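Local coordinates for ribosomal protein s2-related protein (PDB 2JH3), which binds a [4Fe-4S] cluster and may act as a metal chelatase akin to the sirohydrochlorin ferrochelatases, at residues A[31-34]-A[38-41]; A[90-95]-A[101-106]; A[120-125]-A[245-250]; A[328-333]-A[353-358]; A[378-381]-A[385-388]. One frame throughout, in Å; residues are numbered along the deposited sequence.

In the fold
The five contacts follow one another along the chain without interleaving. Interactions 1 and 2 belong to the first chelatase-like unit and sit about 26 Å apart between centres: one turns helix 18-35 toward strand 43-48, an outermost strand of the mixed sheet, and the other packs a loop on strand 101-105, outermost at the far side. Interaction 3 joins the two CbiX units, bringing helix 122-133 against the loop after strand 241-243. Interaction 4 lies in the stabilising domain, which the Arg31-Glu328 salt bridge ties to interaction 1 and so to the first unit. Interaction 5, about 41 Å from interaction 3 between centres, leads into the cluster-binding domain and, like interactions 1 and 2, is local in sequence.

Interaction 1. Residues A[31-34]-A[38-41]; sequences RGRG and HLPY
The end of helix 18-35 and the loop that carries the chain on to strand 43-48 meet where Arg33 and Gly34 face His38 and Leu39. One backbone bond ties the two together: His38 N donates to Arg33 O over 2.8 Å, with an N-H...O angle of 133°, so the bond is clearly bent. It gives a carbonyl of the last helical turn a partner beyond the helix. The return of the chain is close enough for side chain and backbone to pack directly. Leu39 CB lies 3.4 Å from Gly34 CA, an approach made over a residue with no side chain of its own. One residue earlier on the helix, Arg33 CB comes within 3.5 Å of His38 O, and Arg33 CD passes the same oxygen at 3.8 Å. The Arg33 chain is extended from CG to NE, which carries its guanidinium past the loop to a salt bridge with Glu255; Leu258 of helix 253-262 touches both Arg33 and Leu39. His38 CB stays beside Arg33 O, 3.8 Å away. Such a short link, helix end to loop to parallel strand, is the alpha-to-beta half of a beta-alpha-beta crossover in the chelatase-like fold.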
# COMPACT_ATOMS: atom_id res chain seq x y z
N ARG A 31 -4.14 -33.97 3.68
CA ARG A 31 -3.96 -33.80 5.14
C ARG A 31 -5.10 -34.40 5.95
O ARG A 31 -4.87 -34.90 7.04
CB ARG A 31 -3.84 -32.33 5.57
CG ARG A 31 -2.66 -31.62 5.08
CD ARG A 31 -2.68 -30.18 5.55
NE ARG A 31 -1.69 -29.47 4.75
CZ ARG A 31 -1.94 -28.43 3.96
NH1 ARG A 31 -3.18 -27.92 3.90
NH2 ARG A 31 -0.99 -27.94 3.21
N GLY A 32 -6.32 -34.26 5.45
CA GLY A 32 -7.50 -34.88 6.06
C GLY A 32 -7.34 -36.38 6.24
O GLY A 32 -7.65 -36.92 7.29
N ARG A 33 -6.85 -37.06 5.19
CA ARG A 33 -6.57 -38.52 5.20
C ARG A 33 -5.46 -38.91 6.18
O ARG A 33 -5.51 -40.01 6.78
CB ARG A 33 -6.05 -38.96 3.83
CG ARG A 33 -6.99 -39.22 2.70
CD ARG A 33 -6.08 -39.57 1.53
NE ARG A 33 -6.69 -40.10 0.33
CZ ARG A 33 -7.50 -39.41 -0.46
NH1 ARG A 33 -7.85 -38.15 -0.15
NH2 ARG A 33 -8.00 -39.97 -1.56
N GLY A 34 -4.42 -38.07 6.27
CA GLY A 34 -3.28 -38.30 7.17
C GLY A 34 -3.69 -38.32 8.64
O GLY A 34 -3.00 -38.90 9.47
N HIS A 38 -4.70 -42.66 7.10
CA HIS A 38 -4.55 -43.22 5.78
C HIS A 38 -3.67 -42.33 4.92
O HIS A 38 -4.09 -41.91 3.82
CB HIS A 38 -5.94 -43.39 5.15
CG HIS A 38 -6.96 -44.02 6.06
ND1 HIS A 38 -6.91 -45.36 6.43
CD2 HIS A 38 -8.05 -43.51 6.68
CE1 HIS A 38 -7.93 -45.63 7.24
NE2 HIS A 38 -8.63 -44.52 7.40
N LEU A 39 -2.45 -42.02 5.39
CA LEU A 39 -1.45 -41.32 4.55
C LEU A 39 -0.03 -41.82 4.83
O LEU A 39 0.39 -41.84 5.96
CB LEU A 39 -1.49 -39.79 4.76
CG LEU A 39 -0.84 -38.93 3.63
CD1 LEU A 39 -1.75 -38.89 2.42
CD2 LEU A 39 -0.54 -37.52 4.07
N PRO A 40 0.74 -42.16 3.78
CA PRO A 40 2.16 -42.49 3.93
C PRO A 40 3.12 -41.29 4.11
O PRO A 40 4.34 -41.43 3.84
CB PRO A 40 2.49 -43.20 2.62
CG PRO A 40 1.45 -42.83 1.68
CD PRO A 40 0.30 -42.24 2.38
N TYR A 41 2.61 -40.15 4.60
CA TYR A 41 3.41 -38.92 4.79
C TYR A 41 2.98 -38.32 6.08
O TYR A 41 1.80 -38.39 6.43
CB TYR A 41 3.15 -37.96 3.61
CG TYR A 41 3.73 -38.52 2.36
CD1 TYR A 41 2.95 -39.23 1.44
CD2 TYR A 41 5.09 -38.42 2.15
CE1 TYR A 41 3.56 -39.81 0.33
CE2 TYR A 41 5.67 -38.95 1.04
CZ TYR A 41 4.93 -39.68 0.18
OH TYR A 41 5.63 -40.18 -0.90

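Interaction 2. Residues A[90-95]-A[101-106]; sequences LGHQGP and VVRVLG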
# COMPACT_ATOMS: atom_id res chain seq x y z
N LEU A 90 17.82 -27.91 -7.55
CA LEU A 90 17.99 -29.37 -7.66
C LEU A 90 19.16 -29.81 -8.52
O LEU A 90 19.55 -30.98 -8.44
CB LEU A 90 16.70 -30.04 -8.17
CG LEU A 90 15.54 -29.88 -7.23
CD1 LEU A 90 14.35 -30.61 -7.78
CD2 LEU A 90 15.94 -30.38 -5.83
N GLY A 91 19.70 -28.91 -9.34
CA GLY A 91 20.84 -29.23 -10.21
C GLY A 91 20.45 -30.25 -11.26
O GLY A 91 21.05 -31.29 -11.36
N HIS A 92 19.40 -29.94 -12.01
CA HIS A 92 18.80 -30.85 -12.99
C HIS A 92 18.10 -30.06 -14.06
O HIS A 92 17.41 -29.07 -13.79
CB HIS A 92 17.80 -31.81 -12.32
CG HIS A 92 17.26 -32.84 -13.27
ND1 HIS A 92 17.92 -34.04 -13.52
CD2 HIS A 92 16.17 -32.83 -14.08
CE1 HIS A 92 17.24 -34.72 -14.43
NE2 HIS A 92 16.19 -34.01 -14.78
N GLN A 93 18.28 -30.47 -15.30
CA GLN A 93 17.44 -29.97 -16.35
C GLN A 93 17.02 -31.08 -17.29
O GLN A 93 17.62 -32.15 -17.30
CB GLN A 93 18.12 -28.82 -17.09
CG GLN A 93 19.34 -29.25 -17.78
CD GLN A 93 20.22 -28.07 -18.13
OE1 GLN A 93 19.77 -26.90 -18.10
NE2 GLN A 93 21.49 -28.36 -18.47
N GLY A 94 15.98 -30.85 -18.05
CA GLY A 94 15.44 -31.89 -18.96
C GLY A 94 14.61 -32.99 -18.31
O GLY A 94 14.23 -32.91 -17.14
N PRO A 95 14.26 -34.00 -19.12
CA PRO A 95 13.38 -35.09 -18.75
C PRO A 95 13.62 -35.64 -17.39
O PRO A 95 14.74 -35.97 -17.06
CB PRO A 95 13.71 -36.13 -19.83
CG PRO A 95 13.76 -35.26 -21.05
CD PRO A 95 14.66 -34.12 -20.55
N VAL A 101 13.98 -37.57 -9.67
CA VAL A 101 15.35 -37.10 -9.50
C VAL A 101 15.60 -36.99 -7.99
O VAL A 101 14.83 -36.34 -7.27
CB VAL A 101 15.49 -35.71 -10.10
CG1 VAL A 101 16.87 -35.12 -9.79
CG2 VAL A 101 15.33 -35.78 -11.59
N VAL A 102 16.66 -37.64 -7.54
CA VAL A 102 16.99 -37.71 -6.13
C VAL A 102 18.24 -36.86 -5.87
O VAL A 102 19.21 -36.94 -6.64
CB VAL A 102 17.20 -39.19 -5.69
CG1 VAL A 102 17.81 -39.23 -4.30
CG2 VAL A 102 15.91 -39.93 -5.71
N ARG A 103 18.20 -36.01 -4.83
CA ARG A 103 19.32 -35.15 -4.47
C ARG A 103 19.44 -35.09 -2.93
O ARG A 103 18.46 -35.23 -2.19
CB ARG A 103 19.16 -33.70 -4.97
CG ARG A 103 19.11 -33.50 -6.49
CD ARG A 103 20.48 -33.60 -7.14
NE ARG A 103 20.45 -33.46 -8.61
CZ ARG A 103 20.35 -34.47 -9.47
NH1 ARG A 103 20.29 -35.73 -9.05
NH2 ARG A 103 20.36 -34.22 -10.76
N VAL A 104 20.66 -34.86 -2.45
CA VAL A 104 20.82 -34.50 -1.06
C VAL A 104 21.04 -32.99 -1.09
O VAL A 104 22.02 -32.50 -1.66
CB VAL A 104 21.95 -35.21 -0.35
CG1 VAL A 104 22.02 -34.71 1.09
CG2 VAL A 104 21.74 -36.73 -0.39
N LEU A 105 20.08 -32.25 -0.53
CA LEU A 105 20.27 -30.83 -0.38
C LEU A 105 19.81 -30.33 0.98
O LEU A 105 18.85 -30.83 1.55
CB LEU A 105 19.74 -30.06 -1.59
CG LEU A 105 18.35 -29.57 -1.87
CD1 LEU A 105 18.46 -28.21 -2.58
CD2 LEU A 105 17.63 -30.57 -2.77
N GLY A 106 20.58 -29.39 1.53
CA GLY A 106 20.63 -29.19 2.98
C GLY A 106 20.94 -30.53 3.66
O GLY A 106 21.75 -31.34 3.15
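Polar, aromatic and aliphatic contacts join Leu90, Gly91 and His92 to the strand residues Val101, Arg103 and Leu105. The polar share belongs to the Arg103 guanidinium, which reaches two successive backbone carbonyls of the loop. Arg103 NH2 donates to Gly91 O at 3.1 Å in a nearly straight bond of 163°; the oxygen lies in the guanidinium plane, although the donor stands above the carbonyl plane. Arg103 NE makes only a weak, bent bond to Leu90 O (2.6 Å). Arg103 NH1 turns back to Val102 O at 2.9 Å, and these bonds together limit rotation of the group. The bend at chi2 (-77°) folds the chain over toward the loop.

The aromatic share is a CH-pi contact: Val101 CG2 sits over one face of the His92 ring, 3.6 Å from its centroid. The same valine puts CG1 over a face of the Arg103 guanidinium, offset toward its rim. Arg103 NH2 comes to the ring edge, 3.7 Å from His92 ND1, with the two planes inclined at 59°. His92 NE2 makes weak bonds to Pro95 O, in the ring plane, and to Gly94 O.

The aliphatic share is Leu90 CD2 against Leu105 CD2 at 3.5 Å, the side chains crossing at about a right angle. One well-aligned and one weak bond to neutral carbonyls thus tie the loop to its strand, with CH-pi and apolar packing beside them.

Interaction 3. Residues A[120-125]-A[245-250]; sequences PGMADA and GPVGEH
Val247 carries the contact, meeting Met122 and Ala125 at the start of helix 122-133. It opens the short 3-10 segment 247-249. Both its methyls touch Met122 CE, and CG2 alone also reaches Ala125. Val247 CG1 meets Met122 CE at 3.9 Å, while Val247 CG2 lies 3.8 Å from Ala125 O and 4.1 Å from Ala125 CB. The methionine reaches this far by folding: bends at chi2 (-49°) and chi3 (-60°) bring its terminal methyl round to the valine. Met122 CE is also 4.0 Å from Val247 CG2. Beyond Val247 the chain tightens, and His250 N bonds to Val247 O at 2.9 Å.

At the end of the segment, the His250 ring approaches Ala125 O obliquely, with His250 ND1 4.4 Å from that oxygen, too far for a bond. The ring's two nitrogens are engaged elsewhere: ND1 caps the backbone N of Ala252 ahead of helix 253-262, and NE2 bonds to Asp132, farther along helix 122-133. His250 therefore links the two helices, while Leu74 adds to the apolar surroundings of Val247. Segments 120 residues apart are brought together here, and the result is a buried apolar interface between the two CbiX-like units of a tandem chelatase fold.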
# COMPACT_ATOMS: atom_id res chain seq x y z
N PRO A 120 -0.18 -41.79 -15.65
CA PRO A 120 -1.31 -42.48 -16.33
C PRO A 120 -2.63 -42.48 -15.60
O PRO A 120 -3.69 -42.56 -16.26
CB PRO A 120 -0.78 -43.88 -16.62
CG PRO A 120 0.45 -44.07 -15.70
CD PRO A 120 1.01 -42.66 -15.52
N GLY A 121 -2.60 -42.33 -14.28
CA GLY A 121 -3.78 -42.11 -13.48
C GLY A 121 -4.64 -40.93 -13.90
O GLY A 121 -5.80 -40.84 -13.52
N MET A 122 -4.07 -40.00 -14.66
CA MET A 122 -4.83 -38.83 -15.07
C MET A 122 -5.98 -39.19 -16.01
O MET A 122 -6.96 -38.51 -16.05
CB MET A 122 -3.90 -37.75 -15.67
CG MET A 122 -3.18 -36.80 -14.62
SD MET A 122 -4.30 -36.07 -13.36
CE MET A 122 -5.40 -35.19 -14.51
N ALA A 123 -5.83 -40.23 -16.81
CA ALA A 123 -6.96 -40.79 -17.64
C ALA A 123 -8.22 -41.14 -16.84
O ALA A 123 -9.37 -40.84 -17.25
CB ALA A 123 -6.46 -41.97 -18.41
N ASP A 124 -8.01 -41.77 -15.67
CA ASP A 124 -9.10 -42.05 -14.72
C ASP A 124 -9.75 -40.83 -14.16
O ASP A 124 -11.00 -40.79 -13.95
CB ASP A 124 -8.55 -42.80 -13.50
CG ASP A 124 -7.88 -44.09 -13.87
OD1 ASP A 124 -8.57 -44.97 -14.43
OD2 ASP A 124 -6.65 -44.24 -13.63
N ALA A 125 -8.93 -39.83 -13.82
CA ALA A 125 -9.44 -38.55 -13.31
C ALA A 125 -10.26 -37.81 -14.41
O ALA A 125 -11.28 -37.25 -14.13
CB ALA A 125 -8.28 -37.67 -12.77
N GLY A 245 -15.95 -28.70 -15.57
CA GLY A 245 -14.91 -27.88 -15.01
C GLY A 245 -13.59 -28.58 -15.23
O GLY A 245 -13.56 -29.72 -15.65
N PRO A 246 -12.49 -27.88 -14.93
CA PRO A 246 -11.12 -28.31 -15.08
C PRO A 246 -10.87 -29.51 -14.27
O PRO A 246 -11.36 -29.60 -13.15
CB PRO A 246 -10.32 -27.13 -14.53
CG PRO A 246 -11.13 -26.03 -14.68
CD PRO A 246 -12.55 -26.51 -14.41
N VAL A 247 -10.13 -30.46 -14.84
CA VAL A 247 -9.95 -31.74 -14.22
C VAL A 247 -9.19 -31.58 -12.90
O VAL A 247 -9.41 -32.35 -11.94
CB VAL A 247 -9.22 -32.73 -15.13
CG1 VAL A 247 -7.78 -32.31 -15.45
CG2 VAL A 247 -9.20 -34.10 -14.51
N GLY A 248 -8.34 -30.55 -12.85
CA GLY A 248 -7.50 -30.26 -11.69
C GLY A 248 -8.33 -30.06 -10.45
O GLY A 248 -7.79 -30.14 -9.36
N GLU A 249 -9.62 -29.78 -10.58
CA GLU A 249 -10.44 -29.51 -9.43
C GLU A 249 -11.21 -30.77 -8.97
O GLU A 249 -11.93 -30.74 -7.97
CB GLU A 249 -11.39 -28.34 -9.72
CG GLU A 249 -10.82 -27.15 -10.59
CD GLU A 249 -9.94 -26.13 -9.85
OE1 GLU A 249 -9.15 -26.57 -8.97
OE2 GLU A 249 -10.02 -24.90 -10.15
N HIS A 250 -11.02 -31.90 -9.63
CA HIS A 250 -11.72 -33.10 -9.30
C HIS A 250 -11.06 -33.90 -8.12
O HIS A 250 -9.87 -34.08 -8.09
CB HIS A 250 -11.81 -33.98 -10.55
CG HIS A 250 -12.87 -35.04 -10.48
ND1 HIS A 250 -12.62 -36.34 -10.08
CD2 HIS A 250 -14.20 -34.99 -10.74
CE1 HIS A 250 -13.74 -37.03 -10.07
NE2 HIS A 250 -14.73 -36.23 -10.46

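Interaction 4. Residues A[328-333]-A[353-358]; sequences EGLRDL and RGWRAV
The indole of Trp355 meets Leu330 obliquely, at the six-membered ring. Leu330 CD1 lies 3.3 Å from Trp355 CZ3, a tight approach. The Leu330 CD1 methyl sits against that atom, with Trp355 CE3 and CH2 at equal distance on either side (3.8 Å). CG anti to the backbone N (chi1 175°) takes Leu330 CD1 to the indole, and Leu330 CD2 packs at 4.0 Å on Ala357 CB, which CD1 also nears. The indole NE1 bonds to Pro352 O, which gives the nitrogen a partner and limits turning of the ring. The Arg331 guanidinium has Glu328 CA over one face, offset toward its rim, and the Asp332 carboxylate at its edge. Arg331 NH1 forms a salt bridge with Asp332 OD1 at 2.7 Å, on the syn side but tilted out of the carboxylate plane. The Arg356 guanidinium has Val358 CG2 over one face.

Leu333 completes the apolar contact: Leu333 CD2 meets Trp355 CB at 3.8 Å, the two side chains running alongside in opposite senses. Segments 328-333 and 355-358 run nearly antiparallel, at 162°, their axes 9.0 Å apart at closest approach. They belong to the beta-alpha-beta unit 322-324, 327-333 and 355-359, and Val324 of the first strand touches both Leu333 and Ala357. Across this interface the packing is purely apolar, which implies that shape and burial hold helix to sheet; the Arg331-Asp332 pair lies away from the interface.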
# COMPACT_ATOMS: atom_id res chain seq x y z
N GLU A 328 -6.21 -23.85 7.23
CA GLU A 328 -6.64 -23.56 5.87
C GLU A 328 -7.67 -22.44 5.82
O GLU A 328 -7.69 -21.63 4.85
CB GLU A 328 -7.21 -24.84 5.20
CG GLU A 328 -6.22 -25.99 4.94
CD GLU A 328 -5.95 -26.94 6.15
OE1 GLU A 328 -6.46 -26.69 7.26
OE2 GLU A 328 -5.25 -27.99 5.98
N GLY A 329 -8.56 -22.39 6.78
CA GLY A 329 -9.47 -21.27 6.92
C GLY A 329 -8.80 -19.92 7.15
O GLY A 329 -9.22 -18.88 6.61
N LEU A 330 -7.84 -19.93 8.06
CA LEU A 330 -6.99 -18.76 8.32
C LEU A 330 -6.28 -18.29 7.06
O LEU A 330 -6.26 -17.09 6.78
CB LEU A 330 -5.96 -19.11 9.37
CG LEU A 330 -4.86 -18.10 9.73
CD1 LEU A 330 -5.49 -16.78 10.07
CD2 LEU A 330 -4.06 -18.59 10.88
N ARG A 331 -5.67 -19.22 6.32
CA ARG A 331 -5.03 -18.99 5.03
C ARG A 331 -5.96 -18.33 3.96
O ARG A 331 -5.68 -17.24 3.40
CB ARG A 331 -4.36 -20.29 4.53
CG ARG A 331 -3.72 -20.17 3.12
CD ARG A 331 -4.63 -20.77 2.03
NE ARG A 331 -4.40 -22.24 2.01
CZ ARG A 331 -5.33 -23.19 2.06
NH1 ARG A 331 -6.61 -22.94 2.03
NH2 ARG A 331 -4.94 -24.42 2.09
N ASP A 332 -7.16 -18.89 3.83
CA ASP A 332 -8.18 -18.31 2.95
C ASP A 332 -8.56 -16.88 3.39
O ASP A 332 -8.72 -16.00 2.58
CB ASP A 332 -9.48 -19.12 3.02
CG ASP A 332 -9.37 -20.54 2.45
OD1 ASP A 332 -8.33 -20.92 1.91
OD2 ASP A 332 -10.38 -21.27 2.54
N LEU A 333 -8.76 -16.64 4.68
CA LEU A 333 -9.19 -15.34 5.11
C LEU A 333 -8.12 -14.23 4.99
O LEU A 333 -8.45 -13.02 4.91
CB LEU A 333 -9.72 -15.37 6.54
CG LEU A 333 -11.22 -15.14 6.82
CD1 LEU A 333 -12.19 -15.73 5.75
CD2 LEU A 333 -11.55 -15.65 8.25
N ARG A 353 -8.18 -6.94 8.33
CA ARG A 353 -8.82 -6.96 9.60
C ARG A 353 -10.08 -7.82 9.55
O ARG A 353 -10.50 -8.28 8.51
CB ARG A 353 -9.13 -5.54 10.10
CG ARG A 353 -7.93 -4.75 10.48
CD ARG A 353 -8.28 -3.27 10.69
NE ARG A 353 -8.40 -2.58 9.42
CZ ARG A 353 -8.64 -1.27 9.24
NH1 ARG A 353 -8.83 -0.47 10.27
NH2 ARG A 353 -8.62 -0.78 7.99
N GLY A 354 -10.58 -8.13 10.73
CA GLY A 354 -11.93 -8.68 10.87
C GLY A 354 -12.11 -10.16 11.18
O GLY A 354 -13.24 -10.64 11.31
N TRP A 355 -11.02 -10.81 11.47
CA TRP A 355 -10.97 -12.26 11.65
C TRP A 355 -10.32 -12.66 12.96
O TRP A 355 -9.59 -11.86 13.59
CB TRP A 355 -10.25 -12.88 10.47
CG TRP A 355 -8.80 -12.40 10.36
CD1 TRP A 355 -8.37 -11.36 9.66
CD2 TRP A 355 -7.63 -12.96 11.00
NE1 TRP A 355 -7.06 -11.19 9.81
CE2 TRP A 355 -6.57 -12.14 10.66
CE3 TRP A 355 -7.40 -14.05 11.84
CZ2 TRP A 355 -5.25 -12.39 11.09
CZ3 TRP A 355 -6.11 -14.32 12.25
CH2 TRP A 355 -5.06 -13.47 11.92
N ARG A 356 -10.60 -13.87 13.44
CA ARG A 356 -9.82 -14.48 14.56
C ARG A 356 -9.65 -15.99 14.36
O ARG A 356 -10.59 -16.66 13.96
CB ARG A 356 -10.43 -14.19 15.94
CG ARG A 356 -11.59 -14.99 16.36
CD ARG A 356 -12.34 -14.46 17.53
NE ARG A 356 -11.92 -15.09 18.79
CZ ARG A 356 -12.39 -16.23 19.28
NH1 ARG A 356 -11.95 -16.67 20.45
NH2 ARG A 356 -13.35 -16.90 18.65
N ALA A 357 -8.46 -16.52 14.56
CA ALA A 357 -8.28 -17.93 14.40
C ALA A 357 -8.09 -18.54 15.74
O ALA A 357 -7.26 -18.06 16.53
CB ALA A 357 -7.07 -18.25 13.52
N VAL A 358 -8.80 -19.64 16.02
CA VAL A 358 -8.55 -20.39 17.25
C VAL A 358 -8.01 -21.74 16.89
O VAL A 358 -8.69 -22.53 16.24
CB VAL A 358 -9.82 -20.47 18.10
CG1 VAL A 358 -9.63 -21.40 19.33
CG2 VAL A 358 -10.19 -19.11 18.61

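Interaction 5. Residues A[378-381]-A[385-388]; sequences ESYA and RRLH
Ala381, Arg386 and Leu387 form the close-fitting part of this contact, around the end of helix 375-383. Arg386 N donates to Ala381 O at 2.9 Å in a nearly straight bond of 168°, the donor tilted from the carbonyl plane. Leu387 then lays its side chain back along the helix, with Leu387 CB 4.3 Å from Ala381 CB. Farther back, Leu387 CD2 is 3.9 Å from Glu378 O, and CD1 nears Glu378 CG. Placing CG anti to the backbone N (chi1 177°) directs both methyls that way, and Pro449 of strand 448-450 touches both Leu387 and Glu378. The carboxylate of Glu378 forms a salt bridge with Arg60; the Glu378 side chain lies about 8 Å from the iron-sulfur cluster.

The outer side is looser. The exposed Arg386 extends its chain so that Arg386 NH2 reaches the ring edge of Tyr380, 3.8 Å from CE2, with ring and guanidinium planes 75° apart. The tyrosine hydroxyl bonds to Glu279, which also makes a weak, long ion pair with that arginine. Arg385, with positive phi, lets the chain reverse as the C-prime residue. This pairing of Arg386 N with Ala381 O and Arg385 N with His382 O is the Schellman motif, a classic helix C-terminal ending.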
# COMPACT_ATOMS: atom_id res chain seq x y z
N GLU A 378 13.31 -18.37 8.99
CA GLU A 378 14.27 -17.30 8.61
C GLU A 378 14.63 -16.41 9.71
O GLU A 378 15.79 -16.07 9.89
CB GLU A 378 13.71 -16.48 7.46
CG GLU A 378 13.74 -17.26 6.24
CD GLU A 378 13.11 -16.55 5.04
OE1 GLU A 378 12.39 -15.54 5.22
OE2 GLU A 378 13.28 -17.07 3.90
N SER A 379 13.62 -16.00 10.49
CA SER A 379 13.86 -15.17 11.65
C SER A 379 14.76 -15.89 12.69
O SER A 379 15.71 -15.28 13.25
CB SER A 379 12.53 -14.71 12.26
OG SER A 379 11.83 -13.81 11.34
N TYR A 380 14.48 -17.19 12.91
CA TYR A 380 15.23 -18.03 13.84
C TYR A 380 16.67 -18.11 13.39
O TYR A 380 17.61 -17.93 14.18
CB TYR A 380 14.66 -19.43 13.92
CG TYR A 380 15.40 -20.29 14.90
CD1 TYR A 380 15.14 -20.18 16.23
CD2 TYR A 380 16.40 -21.22 14.48
CE1 TYR A 380 15.84 -20.95 17.18
CE2 TYR A 380 17.09 -22.00 15.40
CZ TYR A 380 16.83 -21.83 16.76
OH TYR A 380 17.50 -22.60 17.73
N ALA A 381 16.85 -18.42 12.13
CA ALA A 381 18.18 -18.53 11.54
C ALA A 381 18.98 -17.22 11.59
O ALA A 381 20.17 -17.22 11.85
CB ALA A 381 18.02 -18.96 10.15
N ARG A 385 22.55 -16.06 13.64
CA ARG A 385 23.62 -15.57 12.77
C ARG A 385 23.95 -16.53 11.61
O ARG A 385 25.07 -16.68 11.21
CB ARG A 385 24.88 -15.19 13.63
CG ARG A 385 24.64 -14.05 14.65
CD ARG A 385 25.47 -14.20 15.94
NE ARG A 385 26.94 -14.23 15.72
CZ ARG A 385 27.89 -13.66 16.50
NH1 ARG A 385 27.61 -12.93 17.58
NH2 ARG A 385 29.17 -13.78 16.17
N ARG A 386 22.96 -17.18 11.04
CA ARG A 386 23.29 -18.08 9.95
C ARG A 386 22.25 -18.11 8.83
O ARG A 386 22.07 -19.12 8.18
CB ARG A 386 23.50 -19.50 10.50
CG ARG A 386 22.26 -20.20 11.00
CD ARG A 386 22.60 -21.14 12.10
NE ARG A 386 21.47 -21.98 12.46
CZ ARG A 386 21.35 -22.61 13.64
NH1 ARG A 386 22.30 -22.50 14.62
NH2 ARG A 386 20.27 -23.36 13.86
N LEU A 387 21.61 -16.99 8.56
CA LEU A 387 20.67 -16.98 7.47
C LEU A 387 21.45 -16.69 6.20
O LEU A 387 22.03 -15.63 6.15
CB LEU A 387 19.60 -15.88 7.67
CG LEU A 387 18.60 -15.74 6.51
CD1 LEU A 387 17.82 -17.01 6.30
CD2 LEU A 387 17.63 -14.64 6.71
N HIS A 388 21.44 -17.56 5.19
CA HIS A 388 22.19 -17.24 3.96
C HIS A 388 21.30 -16.55 2.97
O HIS A 388 20.12 -16.87 2.86
CB HIS A 388 22.90 -18.46 3.35
CG HIS A 388 24.02 -18.96 4.22
ND1 HIS A 388 24.97 -18.11 4.75
CD2 HIS A 388 24.25 -20.18 4.77
CE1 HIS A 388 25.77 -18.80 5.56
NE2 HIS A 388 25.36 -20.06 5.58